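Long-range contacts in F-BAR domain only protein 1 (Danio rerio, PDB 5JP2), which probably acts in an early step of clathrin-mediated endocytosis, its mu homology domain here binding an Eps15 peptide: residues 23-28 against 252-257; 37-42 against 138-143; 64-69 against 263-268; 180-185 against 204-209. All coordinates share one frame; numbering follows the deposited sequence.

Overall arrangement
All four contacts join parts of one mu homology domain and reach the same large mixed sheet. The centre of contact 1 lies about 4 Å from that of the chain; the contact touches contact 2, with centres 15 Å apart, where strands 17-31 and 39-52 run side by side: Asn28 N probably bonds to Lys42 O, and Ile27 packs on Val41. Contacts 3 and 4 lie on opposite sides of the chain's centre, their centres 50 Å apart and each about 26 Å from that of contact 1. The bound Eps15 peptide meets Thr24 of contact 1 and Arg267 of contact 3. The zinc ion lies about 9 Å from the Pro140 side chain of contact 2.

Contact 1 (23-28 against 252-257); sequences ITEYIN and ASLSGL
Glu25, on strand 23-28, faces the irregular loop 252-257, with its CA 7.0 Å from the CA of Ser253. The loop turns two backbone NH groups and a hydroxyl to the carboxylate and is folded on itself by two serine motifs, an ST motif at Ser253 and an ST turn at Ser255. Glu25 reaches it with an extended chain whose CG lies beside the backbone N (chi1 -73°). Ser255 N gives its hydrogen to the syn lone pair of Glu25 OE1 at 2.9 Å (154°), and Leu254 N adds a weak bond to the same oxygen. OE2 takes the Ser255 hydroxyl; the modelled 2.4 Å between Glu25 OE2 and Ser255 OG is very short and doubtful. Tyr133 OH also bonds to OE2, so the buried carboxylate is gripped at both oxygens. Ser253 OG accepts from Gly256 N at 2.9 Å and donates to Leu257 O at 3.2 Å. With an alanine at Ser253 both bonds would be lost, and the loop that presents the NH groups to Glu25 would probably be freer to shift. On the far face of the strand, Thr24 packs on an aromatic side chain of the bound Eps15 peptide. Apolar contacts lie further along the strand: Ile27 CG2 lies 3.8 Å from Leu254 CD1, the two side chains meeting at about a right angle, and Ile23 CD1 touches Leu257 CD2 at 3.8 Å.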
loop_
_atom_site.group_PDB
_atom_site.type_symbol
_atom_site.label_atom_id
_atom_site.label_comp_id
_atom_site.label_asym_id
_atom_site.label_seq_id
_atom_site.Cartn_x
_atom_site.Cartn_y
_atom_site.Cartn_z
ATOM N N ILE B 23 4.123 -6.728 3.145
ATOM C CA ILE B 23 2.826 -6.534 2.517
ATOM C C ILE B 23 2.790 -5.091 2.050
ATOM O O ILE B 23 2.877 -4.178 2.872
ATOM C CB ILE B 23 1.678 -6.834 3.489
ATOM C CG1 ILE B 23 1.704 -8.290 3.934
ATOM C CG2 ILE B 23 0.354 -6.511 2.880
ATOM C CD1 ILE B 23 0.654 -8.619 4.959
ATOM N N THR B 24 2.690 -4.889 0.738
ATOM C CA THR B 24 2.708 -3.574 0.115
ATOM C C THR B 24 1.412 -3.377 -0.659
ATOM O O THR B 24 1.021 -4.242 -1.435
ATOM C CB THR B 24 3.902 -3.445 -0.813
ATOM O OG1 THR B 24 5.080 -3.762 -0.081
ATOM C CG2 THR B 24 4.020 -2.054 -1.334
ATOM N N GLU B 25 0.732 -2.261 -0.428
ATOM C CA GLU B 25 -0.562 -2.031 -1.049
ATOM C C GLU B 25 -0.651 -0.630 -1.631
ATOM O O GLU B 25 -0.230 0.329 -0.997
ATOM C CB GLU B 25 -1.693 -2.266 -0.050
ATOM C CG GLU B 25 -1.899 -3.714 0.235
ATOM C CD GLU B 25 -3.090 -3.992 1.086
ATOM O OE1 GLU B 25 -3.786 -3.050 1.457
ATOM O OE2 GLU B 25 -3.325 -5.164 1.406
ATOM N N TYR B 26 -1.160 -0.525 -2.853
ATOM C CA TYR B 26 -1.479 0.750 -3.476
ATOM C C TYR B 26 -2.985 0.898 -3.637
ATOM O O TYR B 26 -3.694 -0.066 -3.913
ATOM C CB TYR B 26 -0.807 0.898 -4.831
ATOM C CG TYR B 26 0.673 1.015 -4.729
ATOM C CD1 TYR B 26 1.278 2.241 -4.547
ATOM C CD2 TYR B 26 1.470 -0.106 -4.790
ATOM C CE1 TYR B 26 2.643 2.337 -4.440
ATOM C CE2 TYR B 26 2.824 -0.020 -4.691
ATOM C CZ TYR B 26 3.410 1.198 -4.513
ATOM O OH TYR B 26 4.776 1.270 -4.422
ATOM N N ILE B 27 -3.483 2.112 -3.453
ATOM C CA ILE B 27 -4.914 2.340 -3.510
ATOM C C ILE B 27 -5.226 3.437 -4.516
ATOM O O ILE B 27 -4.641 4.524 -4.479
ATOM C CB ILE B 27 -5.505 2.655 -2.120
ATOM C CG1 ILE B 27 -7.019 2.821 -2.232
ATOM C CG2 ILE B 27 -4.831 3.848 -1.475
ATOM C CD1 ILE B 27 -7.752 2.794 -0.942
ATOM N N ASN B 28 -6.136 3.131 -5.428
ATOM C CA ASN B 28 -6.695 4.093 -6.357
ATOM C C ASN B 28 -8.134 4.348 -5.945
ATOM O O ASN B 28 -8.838 3.434 -5.527
ATOM C CB ASN B 28 -6.641 3.579 -7.791
ATOM C CG ASN B 28 -5.251 3.593 -8.366
ATOM O OD1 ASN B 28 -4.385 4.316 -7.908
ATOM N ND2 ASN B 28 -5.054 2.843 -9.419
ATOM N N ALA B 252 -0.035 -1.084 8.999
ATOM C CA ALA B 252 -1.302 -1.745 8.755
ATOM C C ALA B 252 -1.453 -1.950 7.261
ATOM O O ALA B 252 -0.747 -1.339 6.459
ATOM C CB ALA B 252 -2.474 -0.936 9.309
ATOM N N SER B 253 -2.360 -2.843 6.900
ATOM C CA SER B 253 -2.757 -3.031 5.522
ATOM C C SER B 253 -4.134 -2.416 5.310
ATOM O O SER B 253 -4.933 -2.314 6.239
ATOM C CB SER B 253 -2.762 -4.511 5.150
ATOM O OG SER B 253 -3.929 -5.144 5.606
ATOM N N LEU B 254 -4.392 -1.956 4.093
ATOM C CA LEU B 254 -5.725 -1.459 3.794
ATOM C C LEU B 254 -6.701 -2.597 3.549
ATOM O O LEU B 254 -7.846 -2.540 4.003
ATOM C CB LEU B 254 -5.684 -0.521 2.594
ATOM C CG LEU B 254 -4.763 0.675 2.784
ATOM C CD1 LEU B 254 -4.607 1.474 1.516
ATOM C CD2 LEU B 254 -5.310 1.526 3.901
ATOM N N SER B 255 -6.265 -3.645 2.856
ATOM C CA SER B 255 -7.160 -4.754 2.553
ATOM C C SER B 255 -7.563 -5.521 3.796
ATOM O O SER B 255 -8.633 -6.132 3.823
ATOM C CB SER B 255 -6.499 -5.704 1.564
ATOM O OG SER B 255 -5.304 -6.228 2.099
ATOM N N GLY B 256 -6.728 -5.524 4.819
ATOM C CA GLY B 256 -6.948 -6.364 5.967
ATOM C C GLY B 256 -6.201 -7.672 5.906
ATOM O O GLY B 256 -6.131 -8.373 6.917
ATOM N N LEU B 257 -5.670 -8.023 4.740
ATOM C CA LEU B 257 -4.911 -9.250 4.564
ATOM C C LEU B 257 -3.716 -9.290 5.507
ATOM O O LEU B 257 -3.084 -8.273 5.794
ATOM C CB LEU B 257 -4.451 -9.376 3.113
ATOM C CG LEU B 257 -3.559 -10.547 2.703
ATOM C CD1 LEU B 257 -3.836 -10.887 1.292
ATOM C CD2 LEU B 257 -2.097 -10.211 2.828
#

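Contact 2 (37-42 against 138-143); sequences NRCLVK and QDPSRA
Leu40 and Gln138 both carry CG beside the backbone N (chi1 -41° and -63°), which lets the two side chains run alongside each other in one direction; Leu40 CD2 rests 3.9 Å from Gln138 CG. Val41 has CG1 anti to its backbone N and CG2 beside that N, and it is CG2 that meets the methyl of Ala143. The contact joins the start of strand 39-52 to the turn that leads from strand 125-137 to strand 145-154. That turn is an Asx turn followed by a short 3-10 segment: Asp139 OD1 accepts from Ser141 N at 3.0 Å, met from above the carboxylate plane, and the backbone bonds Arg142 N to Asp139 O and Ala143 N to Pro140 O close the coil. Strands 39-52 and 125-137 are antiparallel neighbours in the large sheet, and a backbone bond between Val41 and Ser137 stands just before the chain leaves the pairing. From there the direct side-chain contacts are apolar. Cys39 is buried, and its SG sits 3.5 Å from Pro140 CA and 3.7 Å from Pro140 CB, lying against the proline at the head of the 3-10 segment. Beside it, Gln138 CA offers a hydrogen to Cys39 O, a CA-H...O contact of 3.4 Å. A water bridges the two backbones, accepting from Cys39 N over a distance too short to be relied on. The same water donates to Gln138 O at 2.9 Å.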
loop_
_atom_site.group_PDB
_atom_site.type_symbol
_atom_site.label_atom_id
_atom_site.label_comp_id
_atom_site.label_asym_id
_atom_site.label_seq_id
_atom_site.Cartn_x
_atom_site.Cartn_y
_atom_site.Cartn_z
ATOM N N ASN B 37 -22.053 11.857 -4.505
ATOM C CA ASN B 37 -20.613 11.692 -4.337
ATOM C C ASN B 37 -20.240 10.216 -4.252
ATOM O O ASN B 37 -19.638 9.756 -3.283
ATOM C CB ASN B 37 -20.119 12.452 -3.109
ATOM C CG ASN B 37 -18.605 12.499 -3.018
ATOM O OD1 ASN B 37 -17.911 12.573 -4.026
ATOM N ND2 ASN B 37 -18.091 12.458 -1.801
ATOM N N ARG B 38 -20.621 9.463 -5.279
ATOM C CA ARG B 38 -20.346 8.035 -5.293
ATOM C C ARG B 38 -18.854 7.803 -5.492
ATOM O O ARG B 38 -18.155 8.624 -6.090
ATOM C CB ARG B 38 -21.139 7.336 -6.398
ATOM C CG ARG B 38 -22.612 7.113 -6.081
ATOM C CD ARG B 38 -23.411 6.813 -7.343
ATOM N NE ARG B 38 -24.855 6.786 -7.117
ATOM C CZ ARG B 38 -25.756 6.831 -8.093
ATOM N NH1 ARG B 38 -25.356 6.894 -9.355
ATOM N NH2 ARG B 38 -27.054 6.815 -7.816
ATOM N N CYS B 39 -18.357 6.667 -5.003
ATOM C CA CYS B 39 -16.927 6.430 -5.097
ATOM C C CYS B 39 -16.612 5.021 -5.575
ATOM O O CYS B 39 -17.413 4.100 -5.456
ATOM C CB CYS B 39 -16.227 6.687 -3.762
ATOM S SG CYS B 39 -16.097 5.278 -2.731
ATOM N N LEU B 40 -15.421 4.886 -6.141
ATOM C CA LEU B 40 -14.845 3.614 -6.539
ATOM C C LEU B 40 -13.473 3.463 -5.896
ATOM O O LEU B 40 -12.679 4.401 -5.912
ATOM C CB LEU B 40 -14.708 3.540 -8.055
ATOM C CG LEU B 40 -15.871 4.112 -8.860
ATOM C CD1 LEU B 40 -15.409 4.576 -10.236
ATOM C CD2 LEU B 40 -16.958 3.066 -8.982
ATOM N N VAL B 41 -13.176 2.284 -5.369
ATOM C CA VAL B 41 -11.883 1.994 -4.763
ATOM C C VAL B 41 -11.272 0.736 -5.384
ATOM O O VAL B 41 -11.950 -0.284 -5.526
ATOM C CB VAL B 41 -12.020 1.836 -3.239
ATOM C CG1 VAL B 41 -10.688 1.462 -2.635
ATOM C CG2 VAL B 41 -12.516 3.111 -2.636
ATOM N N LYS B 42 -9.984 0.803 -5.726
ATOM C CA LYS B 42 -9.199 -0.360 -6.140
ATOM C C LYS B 42 -7.883 -0.433 -5.366
ATOM O O LYS B 42 -7.044 0.465 -5.464
ATOM C CB LYS B 42 -8.901 -0.339 -7.643
ATOM C CG LYS B 42 -8.257 -1.641 -8.119
ATOM C CD LYS B 42 -7.945 -1.671 -9.597
ATOM C CE LYS B 42 -6.759 -0.808 -9.927
ATOM N NZ LYS B 42 -6.163 -1.154 -11.231
ATOM N N GLN B 138 -17.244 -0.373 -4.429
ATOM C CA GLN B 138 -17.965 0.884 -4.565
ATOM C C GLN B 138 -18.404 1.424 -3.213
ATOM O O GLN B 138 -19.121 2.421 -3.150
ATOM C CB GLN B 138 -19.166 0.707 -5.487
ATOM C CG GLN B 138 -18.776 0.332 -6.901
ATOM C CD GLN B 138 -19.960 0.231 -7.830
ATOM O OE1 GLN B 138 -21.107 0.178 -7.388
ATOM N NE2 GLN B 138 -19.693 0.212 -9.129
ATOM N N ASP B 139 -18.010 0.758 -2.135
ATOM C CA ASP B 139 -18.363 1.160 -0.784
ATOM C C ASP B 139 -17.276 2.084 -0.249
ATOM O O ASP B 139 -16.135 1.646 -0.088
ATOM C CB ASP B 139 -18.489 -0.073 0.096
ATOM C CG ASP B 139 -19.074 0.227 1.445
ATOM O OD1 ASP B 139 -19.094 1.402 1.864
ATOM O OD2 ASP B 139 -19.513 -0.730 2.107
ATOM N N PRO B 140 -17.583 3.350 0.052
ATOM C CA PRO B 140 -16.538 4.249 0.567
ATOM C C PRO B 140 -15.903 3.757 1.841
ATOM O O PRO B 140 -14.819 4.221 2.194
ATOM C CB PRO B 140 -17.285 5.573 0.780
ATOM C CG PRO B 140 -18.720 5.216 0.789
ATOM C CD PRO B 140 -18.868 4.034 -0.098
ATOM N N SER B 141 -16.534 2.819 2.536
ATOM C CA SER B 141 -15.970 2.280 3.761
ATOM C C SER B 141 -14.615 1.634 3.551
ATOM O O SER B 141 -13.921 1.352 4.528
ATOM C CB SER B 141 -16.896 1.232 4.324
ATOM O OG SER B 141 -17.003 0.150 3.432
ATOM N N ARG B 142 -14.245 1.352 2.313
ATOM C CA ARG B 142 -12.944 0.783 2.025
ATOM C C ARG B 142 -11.879 1.852 1.838
ATOM O O ARG B 142 -10.697 1.523 1.777
ATOM C CB ARG B 142 -13.006 -0.092 0.770
ATOM C CG ARG B 142 -13.698 -1.472 0.851
ATOM C CD ARG B 142 -14.756 -1.652 1.928
ATOM N NE ARG B 142 -15.192 -3.046 2.003
ATOM C CZ ARG B 142 -15.948 -3.551 2.973
ATOM N NH1 ARG B 142 -16.361 -2.786 3.973
ATOM N NH2 ARG B 142 -16.285 -4.831 2.947
ATOM N N ALA B 143 -12.253 3.087 1.747
ATOM C CA ALA B 143 -11.273 4.130 1.507
ATOM C C ALA B 143 -10.876 4.780 2.812
ATOM O O ALA B 143 -11.748 5.227 3.557
ATOM C CB ALA B 143 -11.830 5.184 0.562
HETATM O O HOH W 1 -19.924 5.082 -4.061
#

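Contact 3 (64-69 against 263-268)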
loop_
_atom_site.group_PDB
_atom_site.type_symbol
_atom_site.label_atom_id
_atom_site.label_comp_id
_atom_site.label_asym_id
_atom_site.label_seq_id
_atom_site.Cartn_x
_atom_site.Cartn_y
_atom_site.Cartn_z
ATOM N N ASN B 64 16.564 -32.204 1.562
ATOM C CA ASN B 64 15.418 -32.699 2.314
ATOM C C ASN B 64 14.925 -31.694 3.347
ATOM O O ASN B 64 14.149 -32.066 4.231
ATOM C CB ASN B 64 15.758 -34.021 3.007
ATOM C CG ASN B 64 15.720 -35.201 2.065
ATOM O OD1 ASN B 64 15.026 -35.177 1.049
ATOM N ND2 ASN B 64 16.462 -36.248 2.400
ATOM N N ALA B 65 15.401 -30.453 3.276
ATOM C CA ALA B 65 15.076 -29.428 4.258
ATOM C C ALA B 65 13.568 -29.334 4.479
ATOM O O ALA B 65 12.790 -29.486 3.530
ATOM C CB ALA B 65 15.621 -28.077 3.796
ATOM N N PRO B 66 13.122 -29.083 5.710
ATOM C CA PRO B 66 11.683 -29.097 6.007
ATOM C C PRO B 66 10.924 -27.999 5.282
ATOM O O PRO B 66 11.471 -26.964 4.904
ATOM C CB PRO B 66 11.631 -28.896 7.521
ATOM C CG PRO B 66 12.896 -28.236 7.843
ATOM C CD PRO B 66 13.920 -28.745 6.892
ATOM N N VAL B 67 9.624 -28.227 5.149
ATOM C CA VAL B 67 8.774 -27.463 4.246
ATOM C C VAL B 67 8.347 -26.156 4.900
ATOM O O VAL B 67 7.634 -26.150 5.906
ATOM C CB VAL B 67 7.547 -28.290 3.848
ATOM C CG1 VAL B 67 6.616 -27.484 2.967
ATOM C CG2 VAL B 67 7.982 -29.553 3.164
ATOM N N LEU B 68 8.741 -25.050 4.296
ATOM C CA LEU B 68 8.280 -23.743 4.720
ATOM C C LEU B 68 6.844 -23.552 4.248
ATOM O O LEU B 68 6.564 -23.640 3.055
ATOM C CB LEU B 68 9.201 -22.669 4.157
ATOM C CG LEU B 68 8.804 -21.223 4.388
ATOM C CD1 LEU B 68 8.595 -20.965 5.843
ATOM C CD2 LEU B 68 9.872 -20.340 3.850
ATOM N N SER B 69 5.937 -23.308 5.181
ATOM C CA SER B 69 4.516 -23.238 4.903
ATOM C C SER B 69 3.932 -21.982 5.530
ATOM O O SER B 69 4.343 -21.595 6.619
ATOM C CB SER B 69 3.805 -24.456 5.449
ATOM O OG SER B 69 2.410 -24.337 5.247
ATOM N N GLY B 263 3.400 -24.019 11.358
ATOM C CA GLY B 263 4.467 -24.854 11.848
ATOM C C GLY B 263 5.509 -24.043 12.588
ATOM O O GLY B 263 5.622 -22.825 12.435
ATOM N N SER B 264 6.265 -24.739 13.427
ATOM C CA SER B 264 7.237 -24.111 14.304
ATOM C C SER B 264 8.654 -24.178 13.768
ATOM O O SER B 264 9.560 -23.657 14.412
ATOM C CB SER B 264 7.183 -24.750 15.688
ATOM O OG SER B 264 7.333 -26.154 15.595
ATOM N N ARG B 265 8.872 -24.815 12.618
ATOM C CA ARG B 265 10.236 -25.039 12.155
ATOM C C ARG B 265 10.871 -23.756 11.661
ATOM O O ARG B 265 12.098 -23.633 11.659
ATOM C CB ARG B 265 10.254 -26.083 11.046
ATOM C CG ARG B 265 11.627 -26.654 10.733
ATOM C CD ARG B 265 12.146 -27.535 11.870
ATOM N NE ARG B 265 13.564 -27.869 11.737
ATOM C CZ ARG B 265 14.559 -27.006 11.904
ATOM N NH1 ARG B 265 14.305 -25.741 12.203
ATOM N NH2 ARG B 265 15.814 -27.407 11.769
ATOM N N TYR B 266 10.057 -22.810 11.220
ATOM C CA TYR B 266 10.495 -21.487 10.826
ATOM C C TYR B 266 9.767 -20.483 11.700
ATOM O O TYR B 266 8.691 -20.762 12.229
ATOM C CB TYR B 266 10.194 -21.222 9.347
ATOM C CG TYR B 266 10.871 -22.174 8.388
ATOM C CD1 TYR B 266 10.322 -23.405 8.089
ATOM C CD2 TYR B 266 12.040 -21.821 7.758
ATOM C CE1 TYR B 266 10.939 -24.257 7.224
ATOM C CE2 TYR B 266 12.654 -22.668 6.882
ATOM C CZ TYR B 266 12.102 -23.879 6.623
ATOM O OH TYR B 266 12.729 -24.723 5.760
ATOM N N ARG B 267 10.349 -19.310 11.857
ATOM C CA ARG B 267 9.671 -18.259 12.590
ATOM C C ARG B 267 9.764 -16.956 11.819
ATOM O O ARG B 267 10.725 -16.708 11.093
ATOM C CB ARG B 267 10.234 -18.096 14.013
ATOM C CG ARG B 267 11.667 -17.704 14.057
ATOM C CD ARG B 267 12.213 -17.670 15.471
ATOM N NE ARG B 267 13.658 -17.612 15.386
ATOM C CZ ARG B 267 14.337 -16.522 15.089
ATOM N NH1 ARG B 267 13.708 -15.377 14.893
ATOM N NH2 ARG B 267 15.645 -16.581 14.991
ATOM N N MET B 268 8.760 -16.115 12.006
ATOM C CA MET B 268 8.649 -14.881 11.248
ATOM C C MET B 268 9.363 -13.786 12.010
ATOM O O MET B 268 8.897 -13.340 13.061
ATOM C CB MET B 268 7.193 -14.511 10.994
ATOM C CG MET B 268 7.068 -13.338 10.051
ATOM S SD MET B 268 7.058 -13.777 8.310
ATOM C CE MET B 268 5.420 -14.379 8.206
#
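Pro66 and Leu68 pass beside Arg265 and Tyr266 too far off for strand pairing: the CA atoms of Pro66 and Arg265 are 7.5 Å apart, those of Leu68 and Tyr266 6.9 Å, and side chains fill the interval. Tyr266 CG stands beside the backbone N (chi1 -61°), and the ring reaches across to the loop, where Tyr266 OH donates to Pro66 O at 2.7 Å. The carbonyl oxygen lies in the plane of the ring, at its edge, whereas the hydroxyl is tilted 32° from the carbonyl plane. Leu68 takes a ring face. Its CD1 makes a CH-pi contact, 3.9 Å from the ring centroid and 24° off the normal, displaced toward CG, and the two side chains cross at about a right angle. The bond at the edge and the methyl over the face together probably limit how far the ring can swing or turn. In the fold, this ties the loop between helix 55-61 and strand 69-73 to the start of the long strand 266-283, and so links the four-stranded sheet that holds 69-73 to the large mixed sheet. Arg265 bends at chi2 and lays its aliphatic part on the proline, Arg265 CG to Pro66 CG at 3.5 Å. Its guanidinium goes on to Trp17, a cation-pi contact, and bonds to Glu15 O. Outside the two segments, Arg267, directed to the other side of the strand, makes a salt bridge through NH2 with an acidic side chain of the bound Eps15 peptide.

Contact 4 (180-185 against 204-209)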
loop_
_atom_site.group_PDB
_atom_site.type_symbol
_atom_site.label_atom_id
_atom_site.label_comp_id
_atom_site.label_asym_id
_atom_site.label_seq_id
_atom_site.Cartn_x
_atom_site.Cartn_y
_atom_site.Cartn_z
ATOM N N GLN B 180 -0.558 15.243 0.864
ATOM C CA GLN B 180 -0.565 16.353 -0.071
ATOM C C GLN B 180 -1.890 16.392 -0.820
ATOM O O GLN B 180 -2.490 15.361 -1.097
ATOM C CB GLN B 180 0.557 16.230 -1.095
ATOM C CG GLN B 180 1.941 16.407 -0.570
ATOM C CD GLN B 180 2.958 16.388 -1.681
ATOM O OE1 GLN B 180 2.618 16.142 -2.830
ATOM N NE2 GLN B 180 4.209 16.654 -1.352
ATOM N N VAL B 181 -2.312 17.586 -1.198
ATOM C CA VAL B 181 -3.499 17.769 -2.015
ATOM C C VAL B 181 -3.098 18.607 -3.207
ATOM O O VAL B 181 -2.514 19.680 -3.046
ATOM C CB VAL B 181 -4.649 18.437 -1.247
ATOM C CG1 VAL B 181 -5.866 18.636 -2.168
ATOM C CG2 VAL B 181 -5.016 17.604 -0.064
ATOM N N LEU B 182 -3.422 18.122 -4.396
ATOM C CA LEU B 182 -2.986 18.718 -5.647
ATOM C C LEU B 182 -4.199 19.120 -6.464
ATOM O O LEU B 182 -5.068 18.290 -6.742
ATOM C CB LEU B 182 -2.117 17.742 -6.431
ATOM C CG LEU B 182 -0.912 17.216 -5.657
ATOM C CD1 LEU B 182 -0.395 15.944 -6.260
ATOM C CD2 LEU B 182 0.151 18.255 -5.668
ATOM N N LEU B 183 -4.265 20.388 -6.824
ATOM C CA LEU B 183 -5.286 20.903 -7.730
ATOM C C LEU B 183 -4.583 21.475 -8.953
ATOM O O LEU B 183 -3.880 22.491 -8.836
ATOM C CB LEU B 183 -6.136 21.966 -7.042
ATOM C CG LEU B 183 -7.118 22.747 -7.903
ATOM C CD1 LEU B 183 -8.172 21.842 -8.508
ATOM C CD2 LEU B 183 -7.756 23.798 -7.063
ATOM N N PRO B 184 -4.713 20.874 -10.138
ATOM C CA PRO B 184 -4.034 21.448 -11.301
ATOM C C PRO B 184 -4.702 22.744 -11.719
ATOM O O PRO B 184 -5.924 22.866 -11.695
ATOM C CB PRO B 184 -4.178 20.355 -12.364
ATOM C CG PRO B 184 -5.366 19.634 -11.982
ATOM C CD PRO B 184 -5.476 19.671 -10.495
ATOM N N LEU B 185 -3.876 23.732 -12.048
ATOM C CA LEU B 185 -4.342 25.047 -12.457
ATOM C C LEU B 185 -3.382 25.619 -13.482
ATOM O O LEU B 185 -2.173 25.658 -13.243
ATOM C CB LEU B 185 -4.436 25.969 -11.247
ATOM C CG LEU B 185 -4.962 27.364 -11.518
ATOM C CD1 LEU B 185 -6.367 27.255 -12.046
ATOM C CD2 LEU B 185 -4.936 28.150 -10.251
ATOM N N GLU B 204 4.737 21.386 -12.978
ATOM C CA GLU B 204 3.528 20.604 -13.184
ATOM C C GLU B 204 2.267 21.441 -13.342
ATOM O O GLU B 204 1.242 20.902 -13.763
ATOM C CB GLU B 204 3.339 19.612 -12.031
ATOM C CG GLU B 204 4.615 18.891 -11.596
ATOM C CD GLU B 204 5.391 18.271 -12.751
ATOM O OE1 GLU B 204 4.762 17.701 -13.667
ATOM O OE2 GLU B 204 6.639 18.353 -12.739
ATOM N N ARG B 205 2.306 22.728 -13.003
ATOM C CA ARG B 205 1.168 23.638 -13.134
ATOM C C ARG B 205 -0.004 23.178 -12.265
ATOM O O ARG B 205 -1.071 22.798 -12.746
ATOM C CB ARG B 205 0.733 23.782 -14.596
ATOM C CG ARG B 205 1.874 23.948 -15.570
ATOM C CD ARG B 205 1.403 24.520 -16.885
ATOM N NE ARG B 205 2.487 24.606 -17.860
ATOM C CZ ARG B 205 3.475 25.496 -17.813
ATOM N NH1 ARG B 205 3.536 26.384 -16.830
ATOM N NH2 ARG B 205 4.414 25.491 -18.749
ATOM N N ARG B 206 0.209 23.263 -10.956
ATOM C CA ARG B 206 -0.796 22.778 -10.026
ATOM C C ARG B 206 -0.619 23.444 -8.671
ATOM O O ARG B 206 0.470 23.881 -8.309
ATOM C CB ARG B 206 -0.749 21.258 -9.894
ATOM C CG ARG B 206 0.569 20.736 -9.419
ATOM C CD ARG B 206 0.674 19.234 -9.610
ATOM N NE ARG B 206 1.925 18.721 -9.056
ATOM C CZ ARG B 206 2.302 17.449 -9.103
ATOM N NH1 ARG B 206 1.530 16.543 -9.682
ATOM N NH2 ARG B 206 3.459 17.085 -8.574
ATOM N N LEU B 207 -1.724 23.548 -7.945
ATOM C CA LEU B 207 -1.705 24.041 -6.578
ATOM C C LEU B 207 -1.390 22.912 -5.605
ATOM O O LEU B 207 -1.911 21.802 -5.734
ATOM C CB LEU B 207 -3.056 24.637 -6.216
ATOM C CG LEU B 207 -3.344 26.035 -6.701
ATOM C CD1 LEU B 207 -4.736 26.402 -6.269
ATOM C CD2 LEU B 207 -2.336 26.958 -6.094
ATOM N N LEU B 208 -0.523 23.193 -4.638
ATOM C CA LEU B 208 -0.072 22.204 -3.668
ATOM C C LEU B 208 -0.395 22.633 -2.250
ATOM O O LEU B 208 0.072 23.675 -1.789
ATOM C CB LEU B 208 1.430 21.977 -3.781
ATOM C CG LEU B 208 2.035 21.081 -2.698
ATOM C CD1 LEU B 208 1.487 19.667 -2.730
ATOM C CD2 LEU B 208 3.541 21.058 -2.806
ATOM N N TRP B 209 -1.194 21.828 -1.561
ATOM C CA TRP B 209 -1.359 21.922 -0.119
ATOM C C TRP B 209 -0.589 20.787 0.541
ATOM O O TRP B 209 -0.711 19.633 0.129
ATOM C CB TRP B 209 -2.822 21.840 0.289
ATOM C CG TRP B 209 -3.630 23.045 -0.029
ATOM C CD1 TRP B 209 -3.779 24.158 0.731
ATOM C CD2 TRP B 209 -4.443 23.234 -1.182
ATOM N NE1 TRP B 209 -4.627 25.036 0.119
ATOM C CE2 TRP B 209 -5.049 24.491 -1.060
ATOM C CE3 TRP B 209 -4.703 22.466 -2.313
ATOM C CZ2 TRP B 209 -5.899 24.999 -2.024
ATOM C CZ3 TRP B 209 -5.557 22.961 -3.258
ATOM C CH2 TRP B 209 -6.146 24.218 -3.112
#
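Leu182 and Leu208 extend together from neighbouring strands, with Leu182 CD2 3.5 Å from Leu208 CD1. The same methyl turns a second flank to Arg206, whose guanidinium it meets over one face, with Leu182 CD2 3.9 Å from Arg206 NE; the opposite face of that group is covered by CG of Glu204, so the guanidinium lies between two aliphatic carbons, though Glu204 is poorly ordered. Arg206 stretches from CG to NE in an extended chain, with CG lodged between its backbone N and carbonyl carbon (chi1 59°). Replacing Arg206 with an alanine would remove this flat group and probably leave Leu182 CD2 without its neighbour on that flank. Strands 180-184 and 206-209 run antiparallel, their axes 4.2 Å apart at closest approach, in the large sheet. Val181 and Trp209, like Leu183 and Leu207, are hydrogen-bonded pairs, and Leu207 N to Leu183 O is the shortest of their bonds at 2.6 Å. One more, Leu185 N to Arg205 O, lies beyond the pairing, next to the G1 beta bulge at which Arg205 and Arg206 both face Asn201. The other side of the strands is apolar: Val181, Leu183, Leu207 and Trp209 share one face, on which Leu207 and Trp209 pack against strand 223-231 of a second sheet, as layers of a beta-sandwich do. Here the indole meets Leu183 CB with its edge, 4.0 Å from Trp209 CZ3; Val181 CG1 is 4.0 Å from Trp209 CE3, while Trp209 NE1 bonds to Pro196 O. Leu183 CD2 and Leu207 CD1 meet at 4.1 Å.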